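Local coordinates for protein hydrolase (Rhizobium meliloti, PDB 5HOE) that acts as a carbohydrate acetylesterase of the SGNH hydrolase clan, probably cleaving ester bonds that hold acetyl groups on sugars, at residues F194-C199 against I216-A221. Residues are numbered along the deposited sequence; the frame is centred on the assembly and turned at random. Where two conformers were deposited one is given.
Sequences FAAGDC and IRLGHA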
loop_
_atom_site.group_PDB
_atom_site.type_symbol
_atom_site.label_atom_id
_atom_site.label_comp_id
_atom_site.label_asym_id
_atom_site.label_seq_id
_atom_site.Cartn_x
_atom_site.Cartn_y
_atom_site.Cartn_z
ATOM N N PHE A 194 -18.764 -1.032 32.913
ATOM C CA PHE A 194 -18.786 -0.038 33.991
ATOM C C PHE A 194 -18.855 1.359 33.399
ATOM O O PHE A 194 -18.029 1.716 32.557
ATOM C CB PHE A 194 -17.555 -0.152 34.901
ATOM C CG PHE A 194 -17.512 0.903 35.966
ATOM C CD1 PHE A 194 -18.466 0.919 36.971
ATOM C CD2 PHE A 194 -16.554 1.911 35.948
ATOM C CE1 PHE A 194 -18.445 1.901 37.948
ATOM C CE2 PHE A 194 -16.542 2.881 36.920
ATOM C CZ PHE A 194 -17.485 2.879 37.913
ATOM N N ALA A 195 -19.851 2.142 33.815
ATOM C CA ALA A 195 -19.986 3.526 33.364
ATOM C C ALA A 195 -19.246 4.450 34.331
ATOM O O ALA A 195 -19.694 4.686 35.455
ATOM C CB ALA A 195 -21.453 3.924 33.263
ATOM N N ALA A 196 -18.099 4.978 33.905
ATOM C CA ALA A 196 -17.370 5.874 34.798
ATOM C C ALA A 196 -18.231 7.064 35.213
ATOM O O ALA A 196 -18.125 7.539 36.351
ATOM C CB ALA A 196 -16.068 6.334 34.139
ATOM N N GLY A 197 -19.095 7.550 34.320
ATOM C CA GLY A 197 -19.936 8.701 34.609
ATOM C C GLY A 197 -20.998 8.469 35.668
ATOM O O GLY A 197 -21.616 9.443 36.112
ATOM N N ASP A 198 -21.255 7.211 36.052
ATOM C CA ASP A 198 -22.137 6.923 37.172
ATOM C C ASP A 198 -21.466 7.197 38.504
ATOM O O ASP A 198 -22.154 7.290 39.527
ATOM C CB ASP A 198 -22.596 5.465 37.120
ATOM C CG ASP A 198 -23.577 5.193 35.981
ATOM O OD1 ASP A 198 -24.061 6.150 35.331
ATOM O OD2 ASP A 198 -23.877 4.007 35.748
ATOM N N CYS A 199 -20.156 7.387 38.493
ATOM C CA CYS A 199 -19.353 7.513 39.690
ATOM C C CYS A 199 -18.554 8.807 39.747
ATOM O O CYS A 199 -18.369 9.358 40.832
ATOM C CB CYS A 199 -18.390 6.321 39.760
ATOM S SG CYS A 199 -17.170 6.449 41.028
ATOM N N ILE A 216 -8.801 8.726 42.157
ATOM C CA ILE A 216 -8.830 7.797 43.279
ATOM C C ILE A 216 -10.230 7.224 43.460
ATOM O O ILE A 216 -10.403 6.008 43.622
ATOM C CB ILE A 216 -8.292 8.482 44.549
ATOM C CG1 ILE A 216 -6.800 8.765 44.359
ATOM C CG2 ILE A 216 -8.568 7.644 45.802
ATOM C CD1 ILE A 216 -6.224 9.700 45.378
ATOM N N ARG A 217 -11.256 8.083 43.411
ATOM C CA ARG A 217 -12.625 7.570 43.471
ATOM C C ARG A 217 -12.892 6.591 42.335
ATOM O O ARG A 217 -13.493 5.531 42.552
ATOM C CB ARG A 217 -13.638 8.722 43.478
ATOM C CG ARG A 217 -15.079 8.325 43.183
ATOM C CD ARG A 217 -16.069 9.202 43.948
ATOM N NE ARG A 217 -17.348 9.382 43.251
ATOM C CZ ARG A 217 -18.509 8.824 43.598
ATOM N NH1 ARG A 217 -18.592 8.019 44.650
ATOM N NH2 ARG A 217 -19.604 9.080 42.888
ATOM N N LEU A 218 -12.428 6.915 41.117
ATOM C CA LEU A 218 -12.647 6.042 39.971
ATOM C C LEU A 218 -11.971 4.692 40.164
ATOM O O LEU A 218 -12.559 3.645 39.875
ATOM C CB LEU A 218 -12.116 6.719 38.706
ATOM C CG LEU A 218 -12.236 5.912 37.404
ATOM C CD1 LEU A 218 -13.665 5.574 37.093
ATOM C CD2 LEU A 218 -11.574 6.674 36.257
ATOM N N GLY A 219 -10.719 4.700 40.613
ATOM C CA GLY A 219 -10.001 3.450 40.809
ATOM C C GLY A 219 -10.621 2.583 41.886
ATOM O O GLY A 219 -10.673 1.359 41.760
ATOM N N HIS A 220 -11.102 3.200 42.964
ATOM C CA HIS A 220 -11.793 2.411 43.979
ATOM C C HIS A 220 -13.041 1.750 43.409
ATOM O O HIS A 220 -13.295 0.562 43.665
ATOM C CB HIS A 220 -12.126 3.284 45.177
ATOM C CG HIS A 220 -10.919 3.732 45.938
ATOM N ND1 HIS A 220 -10.985 4.654 46.957
ATOM C CD2 HIS A 220 -9.612 3.404 45.811
ATOM C CE1 HIS A 220 -9.773 4.860 47.441
ATOM N NE2 HIS A 220 -8.921 4.117 46.761
ATOM N N ALA A 221 -13.812 2.482 42.595
ATOM C CA ALA A 221 -15.041 1.910 42.057
ATOM C C ALA A 221 -14.746 0.809 41.049
ATOM O O ALA A 221 -15.480 -0.192 40.982
ATOM C CB ALA A 221 -15.913 3.000 41.448
#
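Phe194 directs its ring to helix 212-229, CZ 3.9 Å from Ala221 CB, and Leu218 CD1 comes in at the ring edge, 3.9 Å from CE2. The same methyl also touches Ala196 CB at 3.9 Å. Beside this apolar patch, Cys199 meets the helix with its sulfur. With SG anti to the backbone N (chi1 171°), the thiol extends to the helix and, in the conformers described, lies 3.7 Å from CB of Ala221 and 3.5 Å from CG of Arg217, over one face of the Arg217 guanidinium. NE and NH2 of Arg217 converge on Cys199 O through strongly bent bonds; that from NE is weak, and that from NH2 is too short to be trusted in detail, perhaps because both residues were modelled in two conformers. Backbone bonds from Asp198 N to Ala195 O and from Cys199 N to Ala196 O hold the turn that brings Cys199 up to the helix. Strand 192-195, an outermost strand of the parallel sheet, pairs with strand 147-152 through backbone bonds of Phe194 to Val150 and Ala152, and the C-terminal helix packs against its end, with Trp48 of helix 48-56 touching Leu218, within the alpha/beta sandwich of SGNH hydrolases.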